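Local coordinates for protein glutathione S-transferase (Ceriporiopsis subvermispora, PDB 6J3E) that binds glutathione and, as a serine-type glutathione S-transferase, probably catalyses its transfer to electrophilic substrates, at residues A[7-12]-A[26-31]; A[31-36]-A[99-104]; A[74-79]-A[90-95]; A[110-115]-A[203-208]. All coordinates share one frame; numbering follows the deposited sequence.

Contact 1. Residues A[7-12]-A[26-31]; sequences FYDIPG and KTRYTL. With EDO (1,2-ethanediol), chain D.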
loop_
_atom_site.group_PDB
_atom_site.type_symbol
_atom_site.label_atom_id
_atom_site.label_comp_id
_atom_site.label_asym_id
_atom_site.label_seq_id
_atom_site.Cartn_x
_atom_site.Cartn_y
_atom_site.Cartn_z
ATOM N N PHE A 7 4.846 -21.898 -19.210
ATOM C CA PHE A 7 4.011 -20.968 -18.453
ATOM C C PHE A 7 2.747 -21.699 -18.046
ATOM O O PHE A 7 1.936 -22.053 -18.905
ATOM C CB PHE A 7 3.673 -19.734 -19.287
ATOM C CG PHE A 7 2.594 -18.863 -18.698
ATOM C CD1 PHE A 7 2.666 -18.423 -17.389
ATOM C CD2 PHE A 7 1.527 -18.438 -19.481
ATOM C CE1 PHE A 7 1.676 -17.597 -16.865
ATOM C CE2 PHE A 7 0.542 -17.618 -18.965
ATOM C CZ PHE A 7 0.618 -17.192 -17.656
ATOM N N TYR A 8 2.569 -21.909 -16.749
ATOM C CA TYR A 8 1.458 -22.704 -16.244
ATOM C C TYR A 8 0.304 -21.793 -15.853
ATOM O O TYR A 8 0.494 -20.800 -15.141
ATOM C CB TYR A 8 1.913 -23.573 -15.072
ATOM C CG TYR A 8 3.012 -24.543 -15.490
ATOM C CD1 TYR A 8 4.337 -24.121 -15.625
ATOM C CD2 TYR A 8 2.725 -25.875 -15.772
ATOM C CE1 TYR A 8 5.346 -25.004 -16.027
ATOM C CE2 TYR A 8 3.728 -26.761 -16.165
ATOM C CZ TYR A 8 5.031 -26.321 -16.292
ATOM O OH TYR A 8 6.011 -27.200 -16.682
ATOM N N ASP A 9 -0.888 -22.152 -16.315
ATOM C CA ASP A 9 -2.067 -21.305 -16.259
ATOM C C ASP A 9 -3.269 -22.208 -16.020
ATOM O O ASP A 9 -3.207 -23.418 -16.241
ATOM C CB ASP A 9 -2.197 -20.495 -17.565
ATOM C CG ASP A 9 -3.117 -19.281 -17.450
ATOM O OD1 ASP A 9 -3.790 -19.085 -16.414
ATOM O OD2 ASP A 9 -3.187 -18.536 -18.446
ATOM N N ILE A 10 -4.353 -21.605 -15.540
ATOM C CA ILE A 10 -5.588 -22.301 -15.187
ATOM C C ILE A 10 -6.598 -22.060 -16.305
ATOM O O ILE A 10 -6.970 -20.899 -16.543
ATOM C CB ILE A 10 -6.151 -21.793 -13.851
ATOM C CG1 ILE A 10 -5.167 -22.026 -12.709
ATOM C CG2 ILE A 10 -7.497 -22.424 -13.549
ATOM C CD1 ILE A 10 -5.549 -21.286 -11.416
ATOM N N PRO A 11 -7.091 -23.099 -16.976
ATOM C CA PRO A 11 -8.066 -22.880 -18.053
ATOM C C PRO A 11 -9.432 -22.485 -17.507
ATOM O O PRO A 11 -9.824 -22.869 -16.403
ATOM C CB PRO A 11 -8.128 -24.241 -18.745
ATOM C CG PRO A 11 -7.931 -25.203 -17.594
ATOM C CD PRO A 11 -6.916 -24.530 -16.675
ATOM N N GLY A 12 -10.165 -21.712 -18.308
ATOM C CA GLY A 12 -11.519 -21.335 -17.958
ATOM C C GLY A 12 -12.336 -21.167 -19.219
ATOM O O GLY A 12 -11.807 -21.185 -20.333
ATOM N N LYS A 26 -1.372 -11.263 -14.945
ATOM C CA LYS A 26 -0.239 -10.417 -14.602
ATOM C C LYS A 26 1.016 -10.958 -15.268
ATOM O O LYS A 26 1.746 -10.219 -15.937
ATOM C CB LYS A 26 -0.068 -10.334 -13.083
ATOM C CG LYS A 26 -1.146 -9.519 -12.367
ATOM C CD LYS A 26 -0.810 -9.298 -10.886
ATOM C CE LYS A 26 -1.498 -10.308 -10.019
ATOM N NZ LYS A 26 -0.838 -10.567 -8.727
ATOM N N THR A 27 1.231 -12.270 -15.172
ATOM C CA THR A 27 2.434 -12.868 -15.753
ATOM C C THR A 27 2.320 -13.022 -17.268
ATOM O O THR A 27 3.318 -12.857 -17.985
ATOM C CB THR A 27 2.727 -14.204 -15.065
ATOM O OG1 THR A 27 3.175 -13.934 -13.734
ATOM C CG2 THR A 27 3.816 -15.000 -15.793
ATOM N N ARG A 28 1.122 -13.310 -17.782
ATOM C CA ARG A 28 0.938 -13.327 -19.228
ATOM C C ARG A 28 1.206 -11.944 -19.817
ATOM O O ARG A 28 1.987 -11.800 -20.767
ATOM C CB ARG A 28 -0.471 -13.812 -19.586
ATOM C CG ARG A 28 -0.706 -13.956 -21.091
ATOM C CD ARG A 28 -2.078 -14.538 -21.439
ATOM N NE ARG A 28 -2.257 -15.906 -20.962
ATOM C CZ ARG A 28 -1.795 -16.994 -21.580
ATOM N NH1 ARG A 28 -1.102 -16.897 -22.708
ATOM N NH2 ARG A 28 -2.028 -18.194 -21.063
ATOM N N TYR A 29 0.572 -10.909 -19.256
ATOM C CA TYR A 29 0.862 -9.548 -19.690
ATOM C C TYR A 29 2.365 -9.287 -19.683
ATOM O O TYR A 29 2.920 -8.766 -20.659
ATOM C CB TYR A 29 0.139 -8.538 -18.790
ATOM C CG TYR A 29 -1.254 -8.118 -19.240
ATOM C CD1 TYR A 29 -1.504 -7.744 -20.560
ATOM C CD2 TYR A 29 -2.306 -8.059 -18.338
ATOM C CE1 TYR A 29 -2.770 -7.335 -20.968
ATOM C CE2 TYR A 29 -3.569 -7.659 -18.735
ATOM C CZ TYR A 29 -3.803 -7.296 -20.049
ATOM O OH TYR A 29 -5.079 -6.900 -20.435
ATOM N N THR A 30 3.051 -9.690 -18.605
ATOM C CA THR A 30 4.477 -9.395 -18.484
ATOM C C THR A 30 5.291 -10.098 -19.575
ATOM O O THR A 30 6.175 -9.480 -20.191
ATOM C CB THR A 30 4.972 -9.767 -17.079
ATOM O OG1 THR A 30 4.141 -9.125 -16.099
ATOM C CG2 THR A 30 6.402 -9.287 -16.862
ATOM N N LEU A 31 4.989 -11.374 -19.859
ATOM C CA LEU A 31 5.711 -12.081 -20.920
ATOM C C LEU A 31 5.395 -11.509 -22.303
ATOM O O LEU A 31 6.272 -11.479 -23.172
ATOM C CB LEU A 31 5.391 -13.574 -20.865
ATOM C CG LEU A 31 5.922 -14.366 -19.665
ATOM C CD1 LEU A 31 5.155 -15.659 -19.542
ATOM C CD2 LEU A 31 7.402 -14.662 -19.802
HETATM C C1 EDO D . 0.562 -15.684 -7.332
HETATM O O1 EDO D . -0.662 -16.011 -6.655
HETATM C C2 EDO D . 0.718 -14.171 -7.378
HETATM O O2 EDO D . 0.053 -13.672 -8.539
#
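Phe7 and Asp9 on strand 5-9 meet Thr27, Arg28 and Leu31 on helix 22-34, within the first beta-alpha-beta unit of the thioredoxin-like domain. Phe7 gives the largest share of the buried surface. Leu31 CD1 lies over one ring face, offset toward the rim, 4.2 Å from Phe7 CG. Thr27 CG2 comes to 3.5 Å from Phe7 CE1 at an oblique angle. Arg28 bends at chi3 (-64°) and brings its guanidinium round the ring edge. There Arg28 NH2 is 3.4 Å from Phe7 CE2. The guanidinium turns its face to this ring edge, with the two planes 70° apart, so this is not a flat stack. Arg28 NH2 also makes a salt bridge to Asp9 OD2 at 2.9 Å. The bond is nearly straight (168°), lies close to the guanidinium plane and uses the anti lone pair of OD2. The other carboxylate oxygen, Asp9 OD1, accepts from Ile10 N at 2.7 Å and also bonds Thr24. The buried carboxylate is therefore gripped through both oxygens. The side chain of Lys26, a glutathione-binding residue, leads off from the strand at its far end. Lys26 NZ bonds O2 of an ethanediol at 3.2 Å, and also Ser86. A helix laid against its preceding strand, with the glutathione site near its N-terminal part, is typical of the GST N-terminal domain.

Contact 2. Residues A[31-36]-A[99-104]; sequences LNFKGI and DTPVVI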
loop_
_atom_site.group_PDB
_atom_site.type_symbol
_atom_site.label_atom_id
_atom_site.label_comp_id
_atom_site.label_asym_id
_atom_site.label_seq_id
_atom_site.Cartn_x
_atom_site.Cartn_y
_atom_site.Cartn_z
ATOM N N LEU A 31 4.989 -11.374 -19.859
ATOM C CA LEU A 31 5.711 -12.081 -20.920
ATOM C C LEU A 31 5.395 -11.509 -22.303
ATOM O O LEU A 31 6.272 -11.479 -23.172
ATOM C CB LEU A 31 5.391 -13.574 -20.865
ATOM C CG LEU A 31 5.922 -14.366 -19.665
ATOM C CD1 LEU A 31 5.155 -15.659 -19.542
ATOM C CD2 LEU A 31 7.402 -14.662 -19.802
ATOM N N ASN A 32 4.160 -11.037 -22.519
ATOM C CA ASN A 32 3.801 -10.407 -23.791
ATOM C C ASN A 32 4.486 -9.051 -23.953
ATOM O O ASN A 32 4.978 -8.723 -25.037
ATOM C CB ASN A 32 2.279 -10.257 -23.894
ATOM C CG ASN A 32 1.562 -11.596 -24.061
ATOM O OD1 ASN A 32 2.200 -12.644 -24.227
ATOM N ND2 ASN A 32 0.232 -11.566 -24.038
ATOM N N PHE A 33 4.532 -8.249 -22.888
ATOM C CA PHE A 33 5.123 -6.920 -22.986
ATOM C C PHE A 33 6.637 -6.989 -23.068
ATOM O O PHE A 33 7.264 -6.167 -23.746
ATOM C CB PHE A 33 4.699 -6.067 -21.793
ATOM C CG PHE A 33 5.443 -4.759 -21.676
ATOM C CD1 PHE A 33 5.024 -3.639 -22.388
ATOM C CD2 PHE A 33 6.545 -4.652 -20.846
ATOM C CE1 PHE A 33 5.692 -2.433 -22.281
ATOM C CE2 PHE A 33 7.227 -3.464 -20.731
ATOM C CZ PHE A 33 6.797 -2.341 -21.450
ATOM N N LYS A 34 7.250 -7.939 -22.359
ATOM C CA LYS A 34 8.693 -8.125 -22.486
ATOM C C LYS A 34 9.070 -8.788 -23.802
ATOM O O LYS A 34 10.226 -8.671 -24.230
ATOM C CB LYS A 34 9.241 -8.948 -21.321
ATOM C CG LYS A 34 9.437 -8.154 -20.038
ATOM C CD LYS A 34 10.035 -9.038 -18.959
ATOM C CE LYS A 34 10.530 -8.206 -17.786
ATOM N NZ LYS A 34 11.730 -7.371 -18.132
ATOM N N GLY A 35 8.125 -9.463 -24.447
ATOM C CA GLY A 35 8.378 -10.084 -25.725
ATOM C C GLY A 35 9.062 -11.427 -25.652
ATOM O O GLY A 35 9.703 -11.828 -26.628
ATOM N N ILE A 36 8.943 -12.141 -24.532
ATOM C CA ILE A 36 9.600 -13.435 -24.345
ATOM C C ILE A 36 8.674 -14.540 -24.842
ATOM O O ILE A 36 7.486 -14.569 -24.489
ATOM C CB ILE A 36 10.000 -13.646 -22.876
ATOM C CG1 ILE A 36 10.808 -12.443 -22.386
ATOM C CG2 ILE A 36 10.820 -14.920 -22.722
ATOM C CD1 ILE A 36 11.085 -12.431 -20.900
ATOM N N ASP A 99 17.805 -7.244 -21.629
ATOM C CA ASP A 99 17.630 -6.460 -22.843
ATOM C C ASP A 99 16.167 -6.301 -23.247
ATOM O O ASP A 99 15.895 -5.688 -24.288
ATOM C CB ASP A 99 18.433 -7.081 -23.996
ATOM C CG ASP A 99 19.944 -6.994 -23.773
ATOM O OD1 ASP A 99 20.425 -5.967 -23.260
ATOM O OD2 ASP A 99 20.651 -7.967 -24.109
ATOM N N THR A 100 15.213 -6.829 -22.444
ATOM C CA THR A 100 13.789 -6.597 -22.658
ATOM C C THR A 100 13.319 -5.406 -21.828
ATOM O O THR A 100 14.002 -4.993 -20.881
ATOM C CB THR A 100 12.976 -7.844 -22.283
ATOM O OG1 THR A 100 13.324 -8.279 -20.960
ATOM C CG2 THR A 100 13.204 -8.965 -23.275
ATOM N N PRO A 101 12.155 -4.834 -22.147
ATOM C CA PRO A 101 11.670 -3.669 -21.376
ATOM C C PRO A 101 11.535 -3.988 -19.891
ATOM O O PRO A 101 10.829 -4.917 -19.501
ATOM C CB PRO A 101 10.309 -3.365 -22.015
ATOM C CG PRO A 101 10.377 -3.956 -23.381
ATOM C CD PRO A 101 11.246 -5.175 -23.258
ATOM N N VAL A 102 12.229 -3.205 -19.061
ATOM C CA VAL A 102 12.184 -3.381 -17.612
ATOM C C VAL A 102 10.796 -3.046 -17.082
ATOM O O VAL A 102 10.183 -2.047 -17.490
ATOM C CB VAL A 102 13.253 -2.499 -16.949
ATOM C CG1 VAL A 102 13.033 -2.424 -15.451
ATOM C CG2 VAL A 102 14.647 -3.034 -17.260
ATOM N N VAL A 103 10.281 -3.879 -16.167
ATOM C CA VAL A 103 9.004 -3.587 -15.527
ATOM C C VAL A 103 9.141 -3.191 -14.060
ATOM O O VAL A 103 8.236 -2.529 -13.535
ATOM C CB VAL A 103 7.995 -4.746 -15.673
ATOM C CG1 VAL A 103 7.705 -5.024 -17.141
ATOM C CG2 VAL A 103 8.454 -5.985 -14.942
ATOM N N ILE A 104 10.231 -3.538 -13.386
ATOM C CA ILE A 104 10.424 -3.046 -12.020
ATOM C C ILE A 104 11.780 -2.363 -11.918
ATOM O O ILE A 104 12.726 -2.963 -11.392
ATOM C CB ILE A 104 10.304 -4.176 -10.980
ATOM C CG1 ILE A 104 8.939 -4.867 -11.095
ATOM C CG2 ILE A 104 10.526 -3.635 -9.555
ATOM C CD1 ILE A 104 8.677 -5.899 -10.012
#
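Lys34, near the C-terminal end of helix 22-34, runs across Thr100 and reaches the backbone of the loop 99-104. Lys34 CB lies 4.0 Å from Thr100 CB. Lys34 CG then passes Pro101 O at 3.6 Å, and CD passes Thr100 OG1. Lys34 CE approaches Pro101 O and, more loosely, the methyl Val103 CG2. The Lys34 chain is extended up to CE and bends only at the last torsion (chi4 -69°), which brings Lys34 NZ to 3.0 Å from Pro101 O. The ammonium sits above the plane of that carbonyl rather than on a lone pair. Its bond to Thr100 OG1 is weak, and that hydroxyl also bonds Tyr97 O. The charge of Lys34 is met by a salt bridge to Asp94. With an alanine here, the Asp94 carboxylate is likely to lose this countercharge and Pro101 O its lysine donor. Beside the lysine, the Phe33 ring meets the loop obliquely. Phe33 CE2 lies 3.3 Å from Pro101 CB, and Phe33 CD2 lies 3.9 Å from Val103 CG1. The helix then ends at Gly35, whose positive phi (82°) makes it the C-prime residue of a Schellman motif. Ile36 N bonds Leu31 O at 3.1 Å, and a weak bond joins Gly35 N to Asn32 O. The contact thus joins a Schellman-capped helix end to the linker between the two domains of the GST fold.

Contact 3. Residues A[74-79]-A[90-95]; sequences IHDPST and ARYLDK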
loop_
_atom_site.group_PDB
_atom_site.type_symbol
_atom_site.label_atom_id
_atom_site.label_comp_id
_atom_site.label_asym_id
_atom_site.label_seq_id
_atom_site.Cartn_x
_atom_site.Cartn_y
_atom_site.Cartn_z
ATOM N N ILE A 74 6.334 -20.200 -13.819
ATOM C CA ILE A 74 7.059 -20.419 -15.065
ATOM C C ILE A 74 8.260 -21.315 -14.797
ATOM O O ILE A 74 8.869 -21.265 -13.724
ATOM C CB ILE A 74 7.516 -19.112 -15.752
ATOM C CG1 ILE A 74 8.462 -18.318 -14.853
ATOM C CG2 ILE A 74 6.316 -18.300 -16.198
ATOM C CD1 ILE A 74 9.214 -17.239 -15.598
ATOM N N HIS A 75 8.590 -22.154 -15.785
ATOM C CA HIS A 75 9.858 -22.872 -15.811
ATOM C C HIS A 75 10.634 -22.464 -17.051
ATOM O O HIS A 75 10.113 -22.533 -18.173
ATOM C CB HIS A 75 9.702 -24.392 -15.795
ATOM C CG HIS A 75 11.007 -25.101 -15.968
ATOM N ND1 HIS A 75 11.970 -25.122 -14.982
ATOM C CD2 HIS A 75 11.540 -25.752 -17.030
ATOM C CE1 HIS A 75 13.032 -25.774 -15.420
ATOM N NE2 HIS A 75 12.793 -26.174 -16.657
ATOM N N ASP A 76 11.879 -22.039 -16.834
ATOM C CA ASP A 76 12.756 -21.501 -17.869
ATOM C C ASP A 76 13.833 -22.533 -18.155
ATOM O O ASP A 76 14.841 -22.591 -17.434
ATOM C CB ASP A 76 13.380 -20.177 -17.415
ATOM C CG ASP A 76 14.135 -19.474 -18.532
ATOM O OD1 ASP A 76 14.095 -19.984 -19.676
ATOM O OD2 ASP A 76 14.743 -18.403 -18.283
ATOM N N PRO A 77 13.659 -23.388 -19.167
ATOM C CA PRO A 77 14.684 -24.407 -19.436
ATOM C C PRO A 77 16.030 -23.793 -19.785
ATOM O O PRO A 77 17.074 -24.386 -19.476
ATOM C CB PRO A 77 14.079 -25.209 -20.597
ATOM C CG PRO A 77 13.167 -24.251 -21.273
ATOM C CD PRO A 77 12.602 -23.381 -20.194
ATOM N N SER A 78 16.034 -22.596 -20.383
ATOM C CA SER A 78 17.281 -21.869 -20.604
ATOM C C SER A 78 18.097 -21.729 -19.324
ATOM O O SER A 78 19.322 -21.598 -19.375
ATOM C CB SER A 78 16.979 -20.484 -21.175
ATOM O OG SER A 78 17.440 -19.478 -20.288
ATOM N N THR A 79 17.444 -21.765 -18.167
ATOM C CA THR A 79 18.129 -21.566 -16.904
ATOM C C THR A 79 17.935 -22.694 -15.915
ATOM O O THR A 79 18.704 -22.781 -14.949
ATOM C CB THR A 79 17.663 -20.263 -16.250
ATOM O OG1 THR A 79 18.568 -19.906 -15.210
ATOM C CG2 THR A 79 16.314 -20.450 -15.652
ATOM N N ALA A 90 8.089 -11.409 -12.401
ATOM C CA ALA A 90 8.441 -10.166 -13.061
ATOM C C ALA A 90 9.887 -9.812 -12.774
ATOM O O ALA A 90 10.637 -9.437 -13.686
ATOM C CB ALA A 90 7.498 -9.041 -12.615
ATOM N N ARG A 91 10.306 -9.954 -11.510
ATOM C CA ARG A 91 11.683 -9.610 -11.163
ATOM C C ARG A 91 12.655 -10.558 -11.828
ATOM O O ARG A 91 13.707 -10.131 -12.316
ATOM C CB ARG A 91 11.892 -9.625 -9.651
ATOM C CG ARG A 91 11.058 -8.575 -8.930
ATOM C CD ARG A 91 11.279 -8.596 -7.432
ATOM N NE ARG A 91 10.768 -7.396 -6.801
ATOM C CZ ARG A 91 9.496 -7.206 -6.515
ATOM N NH1 ARG A 91 9.127 -6.070 -5.924
ATOM N NH2 ARG A 91 8.565 -8.139 -6.815
ATOM N N TYR A 92 12.323 -11.853 -11.835
ATOM C CA TYR A 92 13.174 -12.815 -12.512
ATOM C C TYR A 92 13.294 -12.479 -13.987
ATOM O O TYR A 92 14.386 -12.534 -14.557
ATOM C CB TYR A 92 12.623 -14.218 -12.332
ATOM C CG TYR A 92 13.286 -15.187 -13.262
ATOM C CD1 TYR A 92 14.469 -15.829 -12.894
ATOM C CD2 TYR A 92 12.742 -15.453 -14.523
ATOM C CE1 TYR A 92 15.088 -16.717 -13.745
ATOM C CE2 TYR A 92 13.355 -16.335 -15.384
ATOM C CZ TYR A 92 14.526 -16.966 -14.986
ATOM O OH TYR A 92 15.129 -17.832 -15.849
ATOM N N LEU A 93 12.178 -12.153 -14.631
ATOM C CA LEU A 93 12.239 -11.808 -16.047
ATOM C C LEU A 93 13.082 -10.552 -16.286
ATOM O O LEU A 93 13.840 -10.491 -17.266
ATOM C CB LEU A 93 10.825 -11.639 -16.593
ATOM C CG LEU A 93 10.032 -12.940 -16.539
ATOM C CD1 LEU A 93 8.639 -12.744 -17.106
ATOM C CD2 LEU A 93 10.799 -14.033 -17.268
ATOM N N ASP A 94 12.957 -9.538 -15.409
ATOM C CA ASP A 94 13.824 -8.356 -15.480
ATOM C C ASP A 94 15.292 -8.764 -15.447
ATOM O O ASP A 94 16.103 -8.296 -16.249
ATOM C CB ASP A 94 13.552 -7.397 -14.307
ATOM C CG ASP A 94 12.493 -6.332 -14.604
ATOM O OD1 ASP A 94 11.881 -6.342 -15.697
ATOM O OD2 ASP A 94 12.258 -5.479 -13.700
ATOM N N LYS A 95 15.643 -9.641 -14.509
ATOM C CA LYS A 95 17.035 -9.916 -14.194
ATOM C C LYS A 95 17.644 -10.942 -15.143
ATOM O O LYS A 95 18.856 -10.928 -15.381
ATOM C CB LYS A 95 17.139 -10.369 -12.731
ATOM C CG LYS A 95 18.214 -11.396 -12.445
ATOM C CD LYS A 95 17.796 -12.329 -11.322
ATOM C CE LYS A 95 18.681 -13.578 -11.277
ATOM N NZ LYS A 95 18.079 -14.650 -10.426
#
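Tyr92 packs on Ile74 and bonds Asp76, and Leu93 packs on Ile74, in a buried contact between strand 73-76 and helix 86-96 of the N-terminal domain. The segment axes run roughly parallel, 22° apart, and approach to 11.2 Å, so side chains bridge the space. Ile74 CD1 reaches Leu93 CD2 at 3.9 Å and the Tyr92 ring at CD2, at 4.1 Å. On Ile74, chi1 (61°) sets CG1 between the backbone N and the carbonyl carbon, and CD1 extends from there to the helix. This helix lies on the mixed sheet of the thioredoxin-like fold, where strand 73-76 pairs with strands 5-9 and 81-84. Further out, the Tyr92 hydroxyl donates to Asp76 OD2. The modelled length of this bond is doubtful because the hydroxyl is too close to a neighbouring atom. The oxygen OD2 lies at the ring edge, in its plane, while the carboxylate stands almost perpendicular to the ring (88°). Asp76 OD2 also bonds the hydroxyl of Tyr97. A phenylalanine in place of Tyr92 would probably keep the packing on Ile74 but cost this carboxylate one of its two tyrosine partners. On the strand side, Thr79 N bonds Asp76 O at 2.8 Å, closing the turn from Asp76 to Thr79.

Contact 4. Residues A[110-115]-A[203-208]; sequences ALHAAF and KVSYAD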
loop_
_atom_site.group_PDB
_atom_site.type_symbol
_atom_site.label_atom_id
_atom_site.label_comp_id
_atom_site.label_asym_id
_atom_site.label_seq_id
_atom_site.Cartn_x
_atom_site.Cartn_y
_atom_site.Cartn_z
ATOM N N ALA A 110 11.258 -1.569 -3.901
ATOM C CA ALA A 110 10.583 -1.576 -2.609
ATOM C C ALA A 110 9.225 -0.876 -2.692
ATOM O O ALA A 110 8.247 -1.343 -2.103
ATOM C CB ALA A 110 11.482 -0.950 -1.550
ATOM N N LEU A 111 9.133 0.212 -3.453
ATOM C CA LEU A 111 7.852 0.886 -3.630
ATOM C C LEU A 111 6.846 -0.001 -4.344
ATOM O O LEU A 111 5.646 0.036 -4.024
ATOM C CB LEU A 111 8.047 2.187 -4.399
ATOM C CG LEU A 111 8.543 3.314 -3.509
ATOM C CD1 LEU A 111 8.981 4.515 -4.350
ATOM C CD2 LEU A 111 7.439 3.709 -2.564
ATOM N N HIS A 112 7.307 -0.802 -5.315
ATOM C CA HIS A 112 6.423 -1.773 -5.962
ATOM C C HIS A 112 5.893 -2.779 -4.955
ATOM O O HIS A 112 4.693 -3.083 -4.930
ATOM C CB HIS A 112 7.149 -2.502 -7.091
ATOM C CG HIS A 112 6.885 -1.933 -8.454
ATOM N ND1 HIS A 112 7.680 -0.958 -9.021
ATOM C CD2 HIS A 112 5.919 -2.209 -9.363
ATOM C CE1 HIS A 112 7.209 -0.657 -10.220
ATOM N NE2 HIS A 112 6.145 -1.405 -10.455
ATOM N N ALA A 113 6.781 -3.320 -4.122
ATOM C CA ALA A 113 6.335 -4.290 -3.128
ATOM C C ALA A 113 5.315 -3.669 -2.194
ATOM O O ALA A 113 4.354 -4.334 -1.783
ATOM C CB ALA A 113 7.521 -4.825 -2.331
ATOM N N ALA A 114 5.508 -2.390 -1.852
ATOM C CA ALA A 114 4.510 -1.696 -1.053
ATOM C C ALA A 114 3.231 -1.492 -1.854
ATOM O O ALA A 114 2.125 -1.625 -1.321
ATOM C CB ALA A 114 5.063 -0.363 -0.563
ATOM N N PHE A 115 3.354 -1.184 -3.145
ATOM C CA PHE A 115 2.155 -1.022 -3.948
ATOM C C PHE A 115 1.350 -2.310 -3.967
ATOM O O PHE A 115 0.120 -2.285 -3.843
ATOM C CB PHE A 115 2.524 -0.586 -5.367
ATOM C CG PHE A 115 1.421 -0.795 -6.367
ATOM C CD1 PHE A 115 0.441 0.172 -6.556
ATOM C CD2 PHE A 115 1.348 -1.971 -7.121
ATOM C CE1 PHE A 115 -0.581 -0.020 -7.481
ATOM C CE2 PHE A 115 0.321 -2.163 -8.054
ATOM C CZ PHE A 115 -0.643 -1.191 -8.223
ATOM N N LYS A 203 6.500 5.523 -18.832
ATOM C CA LYS A 203 6.972 4.160 -19.024
ATOM C C LYS A 203 6.070 3.161 -18.299
ATOM O O LYS A 203 5.580 3.430 -17.200
ATOM C CB LYS A 203 8.407 4.018 -18.517
ATOM C CG LYS A 203 9.393 4.976 -19.166
ATOM C CD LYS A 203 10.268 5.688 -18.132
ATOM C CE LYS A 203 11.005 4.705 -17.223
ATOM N NZ LYS A 203 11.808 5.420 -16.182
ATOM N N VAL A 204 5.863 2.001 -18.924
ATOM C CA VAL A 204 5.127 0.907 -18.303
ATOM C C VAL A 204 5.949 0.291 -17.178
ATOM O O VAL A 204 7.169 0.119 -17.291
ATOM C CB VAL A 204 4.772 -0.147 -19.359
ATOM C CG1 VAL A 204 4.481 -1.490 -18.705
ATOM C CG2 VAL A 204 3.607 0.325 -20.162
ATOM N N SER A 205 5.279 -0.052 -16.085
ATOM C CA SER A 205 5.907 -0.699 -14.947
ATOM C C SER A 205 5.056 -1.892 -14.546
ATOM O O SER A 205 3.922 -2.051 -15.012
ATOM C CB SER A 205 6.045 0.278 -13.778
ATOM O OG SER A 205 4.776 0.835 -13.496
ATOM N N TYR A 206 5.596 -2.733 -13.657
ATOM C CA TYR A 206 4.801 -3.874 -13.194
ATOM C C TYR A 206 3.556 -3.422 -12.449
ATOM O O TYR A 206 2.582 -4.179 -12.387
ATOM C CB TYR A 206 5.635 -4.830 -12.312
ATOM C CG TYR A 206 4.858 -6.031 -11.758
ATOM C CD1 TYR A 206 4.507 -7.111 -12.572
ATOM C CD2 TYR A 206 4.482 -6.084 -10.422
ATOM C CE1 TYR A 206 3.789 -8.213 -12.058
ATOM C CE2 TYR A 206 3.748 -7.178 -9.903
ATOM C CZ TYR A 206 3.419 -8.233 -10.722
ATOM O OH TYR A 206 2.694 -9.285 -10.204
ATOM N N ALA A 207 3.546 -2.193 -11.916
ATOM C CA ALA A 207 2.367 -1.729 -11.183
ATOM C C ALA A 207 1.184 -1.531 -12.122
ATOM O O ALA A 207 0.038 -1.822 -11.758
ATOM C CB ALA A 207 2.680 -0.442 -10.417
ATOM N N ASP A 208 1.454 -1.036 -13.329
ATOM C CA ASP A 208 0.447 -0.945 -14.374
ATOM C C ASP A 208 -0.039 -2.324 -14.771
ATOM O O ASP A 208 -1.239 -2.532 -14.982
ATOM C CB ASP A 208 1.024 -0.234 -15.603
ATOM C CG ASP A 208 1.809 1.012 -15.245
ATOM O OD1 ASP A 208 1.295 1.862 -14.474
ATOM O OD2 ASP A 208 2.957 1.132 -15.732
#
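His112 of helix 109-136 and Phe115, one turn on, meet the start of helix 206-222. The apolar part is a CH-pi contact. Ala207 CB sits over one face of the Phe115 ring, 3.9 Å from the centroid and 17° off the ring normal. Ala207 CB is nearest to Phe115 CE2 there, at 3.8 Å. Phe115 CG stands anti to the backbone N (chi1 162°), which sends the ring out toward the second helix. Phe199 meets the same ring edge-to-face. The polar part rests on His112. His112 NE2 accepts a weak hydrogen bond from Ala207 N at 3.1 Å, bent to 125°. That N-H lies near the imidazole plane, and Ser205 CB touches the same edge, 3.7 Å from His112 NE2. The other ring nitrogen, ND1, is bonded to Thr108 O. Nearby, Tyr206 OH is hydrogen-bonded with OG of Ser86, a glutathione-binding residue. Capping forms the third group. Ser205 is the N-cap of helix 206-222, and Ser205 N donates to Asp208 OD2 at 2.6 Å. Chemically, with ND1 facing a carbonyl and NE2 an N-H, the imidazole is probably neutral and protonated at ND1, its rotation probably held mainly by the bond to Thr108 O, with the weak bond to Ala207 N beside it.

Overall arrangement
Contacts 1 and 2 share Leu31 and follow one another along helix 22-34, their centres 14 Å apart. Contact 3 lies inside the chain loop closed by contact 2. The two are tied by a salt bridge, Lys34 NZ to Asp94 OD1 at 2.6 Å. Leu31 CD2 also packs on Leu93 CD1 at 3.5 Å, joining contacts 1 and 3 beneath neighbouring strands of one sheet. Contact 4 belongs to the C-terminal domain. It meets contact 2 where Val103 O lies 2.7 Å from Tyr206 N, a probable hydrogen bond. Tyr206 also packs on Lys26 of contact 1. Both side chains lie near Ser86, so contacts 1 and 4 border the glutathione site, and contacts 2 and 3 stand farther off.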